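Local structure of phosphoribosylaminoimidazole-succinocarboxamide synthase (Saccharomyces cerevisiae, 2CNV) at residues Arg122-Gly127 and Gly210-Asp215; Ala214-Glu219 and Asp239-Trp244. The protein catalyses the ATP-dependent joining of L-aspartate to the carboxylate of CAIR, giving SAICAR in the de novo pathway of purine biosynthesis. All blocks are in the same frame, centred on the assembly; numbering follows the deposited sequence.

Overall arrangement
Contacts 1 and 2 are both buried and lie on neighbouring lengths of one mixed sheet, their centres 8 Å apart. Strand 211-223 is common to both: strand 113-122 flanks it on one side and strand 228-245, its hairpin partner, on the other. Contact 1 sits at the end of strand 113-122, where the chain turns off toward helix 127-136, and pairs few backbone atoms; contact 2, nearer the centre of the chain, is a longer antiparallel pairing of two hairpin strands. Ala-214 and Asp-215 belong to both, and each contact brings one arginine to the phosphate of the bound SSS, while Asp-215 accepts from its sugar hydroxyls, one weakly. Each has an apolar patch, around Tyr-124 or Trp-244; contact 2 adds a hydroxyl cluster.

Contact 1 (Arg122-Gly127 and Gly210-Asp215); sequences RGYITG and GIIIAD. With SSS (N-{[5-amino-1-(5-O-phosphono-beta-D-arabinofuranosyl)-1H-imidazol-4-yl]carbonyl}-L-aspartic acid), chain D.
Arg-122 and Asp-215 stand side by side on one face of the mixed sheet, an antiparallel non-hydrogen-bonded pair whose side chains both reach the bound SSS. The arginine suits a phosphate site: its chain runs extended from CG to NE, and NH1 gives a nearly straight bond (169°) to SSS O3A at 2.8 Å. Asp-215 offers acceptors to the sugar instead, OD1 taking the O2' hydroxyl at 3.0 Å and, more weakly, O3'. The two charges do not pair directly, since Asp-215 OD2 lies well out of the guanidinium plane, 4.1 Å from Arg-122 NH1, and no N-H points at it; a water links them, accepting from Arg-122 NH1 and donating to Asp-215 OD2 (2.6 Å) and to Tyr-124 O. Thr-160 and His-140 hold the arginine's other nitrogens, and Arg-242 forms a salt bridge with the aspartate. Farther out, where the chain turns its corner at Gly-123, one carbonyl anchors it: Ala-214 O accepts from both Gly-123 N (2.9 Å) and Tyr-124 N (3.2 Å). Beyond the corner the flat tyrosine ring gives a branched isoleucine a surface to lie on. Ile-212 CG2 sits over one ring face, 3.9 Å from the Tyr-124 centroid in a CH-pi contact, with Tyr-124 CZ its nearest ring atom.

Contact 2 (Ala214-Glu219 and Asp239-Trp244); sequences ADTKFE and DSSRFW. With SSS (N-{[5-amino-1-(5-O-phosphono-beta-D-arabinofuranosyl)-1H-imidazol-4-yl]carbonyl}-L-aspartic acid), chain D.
With chi1 at -85°, Arg-242 sets CG anti to its own carbonyl carbon and then runs extended to NE, carrying its guanidinium across to Asp-215 OD2, whose carboxylate has turned between backbone N and carbonyl carbon (chi1 54°). The two belong to neighbouring strands of a beta hairpin, 211-223 and 228-245. Arg-242 NH1 forms the salt bridge to OD2 at 2.9 Å, meeting its syn side close to the guanidinium plane. Arginine suits the place because its several N-H groups serve two anions at once: NH1 also donates to SSS O3A and NH2 to SSS O1A (2.9 Å), so the aspartate probably steadies the group that grips the phosphate. Behind this pair the strands are tied by backbone bonds, Ala-214 N to Arg-242 O and Lys-217 N to Ser-240 O, both 2.9 Å. Between them Thr-216 and Ser-241 form a non-hydrogen-bonded pair, small enough for their hydroxyls to approach, with Thr-216 OG1 2.8 Å from Ser-241 OG. A water bonded to Thr-216 OG1 and Ser-240 OG donates to Lys-217 O; Thr-237 binds both serine hydroxyls through its backbone. At the other end alanine's small methyl lets an indole come close: Ala-214 CB lies over the Trp-244 six-membered ring, 3.4 Å from its centroid and 9° off the normal.

Contact 1 (Arg122-Gly127 and Gly210-Asp215)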
# COMPACT_ATOMS: atom_id res chain seq x y z
N ARG A 122 10.37 8.13 -2.81
CA ARG A 122 9.72 9.10 -3.69
C ARG A 122 10.53 9.20 -4.97
O ARG A 122 11.72 9.49 -4.92
CB ARG A 122 9.67 10.48 -3.03
CG ARG A 122 9.04 10.51 -1.63
CD ARG A 122 9.04 11.93 -1.10
NE ARG A 122 8.57 11.98 0.28
CZ ARG A 122 7.32 12.23 0.65
NH1 ARG A 122 6.39 12.47 -0.27
NH2 ARG A 122 7.00 12.24 1.93
N GLY A 123 9.91 8.95 -6.11
CA GLY A 123 10.58 9.15 -7.40
C GLY A 123 10.28 10.52 -7.96
O GLY A 123 11.00 11.02 -8.82
N TYR A 124 9.20 11.13 -7.47
CA TYR A 124 8.69 12.40 -7.97
C TYR A 124 8.34 13.29 -6.79
O TYR A 124 7.92 12.80 -5.74
CB TYR A 124 7.43 12.17 -8.84
CG TYR A 124 7.65 11.31 -10.07
CD1 TYR A 124 7.87 9.93 -9.97
CD2 TYR A 124 7.65 11.88 -11.35
CE1 TYR A 124 8.09 9.15 -11.09
CE2 TYR A 124 7.87 11.10 -12.49
CZ TYR A 124 8.09 9.74 -12.35
OH TYR A 124 8.30 8.95 -13.46
N ILE A 125 8.48 14.60 -6.94
CA ILE A 125 8.19 15.51 -5.83
C ILE A 125 6.70 15.88 -5.81
O ILE A 125 6.20 16.54 -6.72
CB ILE A 125 9.12 16.77 -5.80
CG1 ILE A 125 9.00 17.52 -4.46
CG2 ILE A 125 8.85 17.69 -7.01
CD1 ILE A 125 10.13 18.50 -4.20
N THR A 126 6.01 15.42 -4.78
CA THR A 126 4.57 15.66 -4.62
C THR A 126 4.21 15.56 -3.13
O THR A 126 5.11 15.42 -2.30
CB THR A 126 3.74 14.69 -5.52
OG1 THR A 126 2.36 15.09 -5.54
CG2 THR A 126 3.86 13.23 -5.06
N GLY A 127 2.93 15.65 -2.79
CA GLY A 127 2.48 15.46 -1.40
C GLY A 127 3.24 16.32 -0.40
O GLY A 127 3.50 17.49 -0.66
N GLY A 210 1.87 2.14 -18.39
CA GLY A 210 1.07 3.37 -18.48
C GLY A 210 0.72 4.04 -17.16
O GLY A 210 -0.03 5.03 -17.14
N ILE A 211 1.26 3.52 -16.06
CA ILE A 211 1.00 4.10 -14.73
C ILE A 211 2.30 4.60 -14.11
O ILE A 211 3.29 3.86 -14.03
CB ILE A 211 0.26 3.10 -13.79
CG1 ILE A 211 -1.16 2.82 -14.30
CG2 ILE A 211 0.20 3.62 -12.34
CD1 ILE A 211 -1.83 1.63 -13.63
N ILE A 212 2.31 5.86 -13.68
CA ILE A 212 3.44 6.38 -12.93
C ILE A 212 3.17 6.18 -11.44
O ILE A 212 2.19 6.68 -10.91
CB ILE A 212 3.71 7.88 -13.24
CG1 ILE A 212 4.10 8.05 -14.72
CG2 ILE A 212 4.81 8.41 -12.30
CD1 ILE A 212 4.39 9.48 -15.14
N ILE A 213 4.03 5.39 -10.78
CA ILE A 213 4.01 5.28 -9.33
C ILE A 213 4.95 6.36 -8.77
O ILE A 213 6.18 6.20 -8.76
CB ILE A 213 4.39 3.86 -8.86
CG1 ILE A 213 3.49 2.83 -9.57
CG2 ILE A 213 4.32 3.73 -7.32
CD1 ILE A 213 3.76 1.36 -9.19
N ALA A 214 4.35 7.47 -8.33
CA ALA A 214 5.10 8.67 -7.92
C ALA A 214 5.94 8.44 -6.67
O ALA A 214 7.04 9.00 -6.52
CB ALA A 214 4.13 9.82 -7.69
N ASP A 215 5.40 7.63 -5.76
CA ASP A 215 6.05 7.28 -4.51
C ASP A 215 5.32 6.08 -3.91
O ASP A 215 4.26 5.68 -4.41
CB ASP A 215 6.07 8.49 -3.54
CG ASP A 215 4.69 9.08 -3.31
OD1 ASP A 215 3.72 8.31 -3.15
OD2 ASP A 215 4.56 10.32 -3.26
PA SSS D . 2.93 12.18 1.78
O1A SSS D . 1.48 12.55 1.76
O2A SSS D . 3.60 12.42 3.11
O3A SSS D . 3.71 12.67 0.59
O5' SSS D . 2.95 10.59 1.61
C5' SSS D . 4.09 9.80 1.92
C4' SSS D . 3.81 8.35 1.55
O4' SSS D . 2.55 7.98 2.11
C1' SSS D . 1.87 7.11 1.21
N9 SSS D . 0.39 7.20 1.34
C4 SSS D . -0.40 8.23 1.64
O6 SSS D . -2.74 9.73 2.68
N3 SSS D . 0.04 9.51 1.86
C6 SSS D . -2.88 8.74 1.98
N6 SSS D . -4.06 8.37 1.46
C61 SSS D . -5.29 9.13 1.64
C62 SSS D . -6.01 8.75 2.91
C63 SSS D . -6.14 8.79 0.42
C64 SSS D . -6.19 9.97 -0.52
O65 SSS D . -7.17 9.17 3.08
O66 SSS D . -5.44 8.02 3.76
O67 SSS D . -5.53 9.90 -1.59
O68 SSS D . -6.89 10.97 -0.22
C5 SSS D . -1.73 7.85 1.69
N7 SSS D . -1.72 6.52 1.42
C8 SSS D . -0.43 6.14 1.21
C2' SSS D . 2.44 7.35 -0.19
O2' SSS D . 1.60 8.06 -1.09
C3' SSS D . 3.69 8.15 0.04
O3' SSS D . 4.73 7.33 -0.48
O HOH W 1 6.47 12.10 -3.27

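Contact 2 (Ala214-Glu219 and Asp239-Trp244)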
# COMPACT_ATOMS: atom_id res chain seq x y z
N ALA A 214 4.35 7.47 -8.33
CA ALA A 214 5.10 8.67 -7.92
C ALA A 214 5.94 8.44 -6.67
O ALA A 214 7.04 9.00 -6.52
CB ALA A 214 4.13 9.82 -7.69
N ASP A 215 5.40 7.63 -5.76
CA ASP A 215 6.05 7.28 -4.51
C ASP A 215 5.32 6.08 -3.91
O ASP A 215 4.26 5.68 -4.41
CB ASP A 215 6.07 8.49 -3.54
CG ASP A 215 4.69 9.08 -3.31
OD1 ASP A 215 3.72 8.31 -3.15
OD2 ASP A 215 4.56 10.32 -3.26
N THR A 216 5.90 5.50 -2.87
CA THR A 216 5.32 4.32 -2.24
C THR A 216 5.81 4.19 -0.81
O THR A 216 6.91 4.66 -0.48
CB THR A 216 5.65 3.01 -3.03
OG1 THR A 216 4.79 1.94 -2.60
CG2 THR A 216 7.10 2.59 -2.83
N LYS A 217 5.01 3.55 0.02
CA LYS A 217 5.38 3.27 1.39
C LYS A 217 5.55 1.76 1.56
O LYS A 217 4.60 1.01 1.42
CB LYS A 217 4.30 3.81 2.34
CG LYS A 217 4.57 3.63 3.82
CD LYS A 217 3.66 4.53 4.66
CE LYS A 217 2.23 4.01 4.73
NZ LYS A 217 1.28 5.02 5.27
N PHE A 218 6.78 1.32 1.82
CA PHE A 218 7.03 -0.08 2.13
C PHE A 218 7.07 -0.24 3.65
O PHE A 218 7.37 0.70 4.38
CB PHE A 218 8.39 -0.54 1.59
CG PHE A 218 8.50 -0.58 0.09
CD1 PHE A 218 7.71 -1.44 -0.67
CD2 PHE A 218 9.44 0.20 -0.57
CE1 PHE A 218 7.84 -1.48 -2.06
CE2 PHE A 218 9.58 0.15 -1.95
CZ PHE A 218 8.77 -0.68 -2.70
N GLU A 219 6.77 -1.46 4.10
CA GLU A 219 7.16 -1.86 5.45
C GLU A 219 8.08 -3.05 5.32
O GLU A 219 7.84 -3.96 4.53
CB GLU A 219 5.94 -2.21 6.30
CG GLU A 219 6.31 -2.48 7.77
CD GLU A 219 5.11 -2.74 8.66
OE1 GLU A 219 3.97 -2.42 8.26
OE2 GLU A 219 5.31 -3.26 9.78
N ASP A 239 -3.36 2.16 -2.53
CA ASP A 239 -3.50 2.58 -1.14
C ASP A 239 -2.15 2.90 -0.49
O ASP A 239 -2.07 3.79 0.34
CB ASP A 239 -4.25 1.53 -0.28
CG ASP A 239 -5.76 1.59 -0.47
OD1 ASP A 239 -6.27 2.51 -1.13
OD2 ASP A 239 -6.44 0.70 0.08
N SER A 240 -1.10 2.16 -0.85
CA SER A 240 0.23 2.36 -0.27
C SER A 240 1.12 3.33 -1.07
O SER A 240 2.24 3.67 -0.64
CB SER A 240 0.95 1.01 -0.11
OG SER A 240 1.29 0.48 -1.38
N SER A 241 0.63 3.77 -2.23
CA SER A 241 1.44 4.52 -3.20
C SER A 241 0.57 5.57 -3.87
O SER A 241 -0.66 5.53 -3.75
CB SER A 241 1.97 3.58 -4.28
OG SER A 241 2.24 2.28 -3.77
N ARG A 242 1.21 6.50 -4.58
CA ARG A 242 0.52 7.44 -5.46
C ARG A 242 0.59 6.98 -6.90
O ARG A 242 1.66 6.96 -7.51
CB ARG A 242 1.12 8.84 -5.34
CG ARG A 242 0.55 9.65 -4.20
CD ARG A 242 1.06 11.08 -4.23
NE ARG A 242 0.53 11.83 -3.10
CZ ARG A 242 1.15 12.03 -1.94
NH1 ARG A 242 2.38 11.55 -1.72
NH2 ARG A 242 0.53 12.70 -0.98
N PHE A 243 -0.56 6.59 -7.44
CA PHE A 243 -0.70 6.17 -8.83
C PHE A 243 -1.14 7.37 -9.67
O PHE A 243 -2.10 8.06 -9.32
CB PHE A 243 -1.73 5.04 -8.95
CG PHE A 243 -1.19 3.65 -8.62
CD1 PHE A 243 -0.06 3.47 -7.83
CD2 PHE A 243 -1.86 2.52 -9.09
CE1 PHE A 243 0.42 2.19 -7.52
CE2 PHE A 243 -1.40 1.23 -8.79
CZ PHE A 243 -0.26 1.06 -8.00
N TRP A 244 -0.43 7.60 -10.77
CA TRP A 244 -0.79 8.62 -11.75
C TRP A 244 -0.92 8.01 -13.14
O TRP A 244 -0.15 7.11 -13.50
CB TRP A 244 0.30 9.70 -11.83
CG TRP A 244 0.48 10.55 -10.60
CD1 TRP A 244 -0.43 10.79 -9.61
CD2 TRP A 244 1.65 11.31 -10.26
NE1 TRP A 244 0.11 11.64 -8.66
CE2 TRP A 244 1.38 11.98 -9.04
CE3 TRP A 244 2.90 11.49 -10.87
CZ2 TRP A 244 2.32 12.81 -8.42
CZ3 TRP A 244 3.84 12.32 -10.25
CH2 TRP A 244 3.54 12.97 -9.04
PA SSS D . 2.93 12.18 1.78
O1A SSS D . 1.48 12.55 1.76
O2A SSS D . 3.60 12.42 3.11
O3A SSS D . 3.71 12.67 0.59
O5' SSS D . 2.95 10.59 1.61
C5' SSS D . 4.09 9.80 1.92
C4' SSS D . 3.81 8.35 1.55
O4' SSS D . 2.55 7.98 2.11
C1' SSS D . 1.87 7.11 1.21
N9 SSS D . 0.39 7.20 1.34
C4 SSS D . -0.40 8.23 1.64
O6 SSS D . -2.74 9.73 2.68
N3 SSS D . 0.04 9.51 1.86
C6 SSS D . -2.88 8.74 1.98
N6 SSS D . -4.06 8.37 1.46
C61 SSS D . -5.29 9.13 1.64
C62 SSS D . -6.01 8.75 2.91
C63 SSS D . -6.14 8.79 0.42
C64 SSS D . -6.19 9.97 -0.52
O65 SSS D . -7.17 9.17 3.08
O66 SSS D . -5.44 8.02 3.76
O67 SSS D . -5.53 9.90 -1.59
O68 SSS D . -6.89 10.97 -0.22
C5 SSS D . -1.73 7.85 1.69
N7 SSS D . -1.72 6.52 1.42
C8 SSS D . -0.43 6.14 1.21
C2' SSS D . 2.44 7.35 -0.19
O2' SSS D . 1.60 8.06 -1.09
C3' SSS D . 3.69 8.15 0.04
O3' SSS D . 4.73 7.33 -0.48
O HOH W 2 4.43 -0.21 -1.13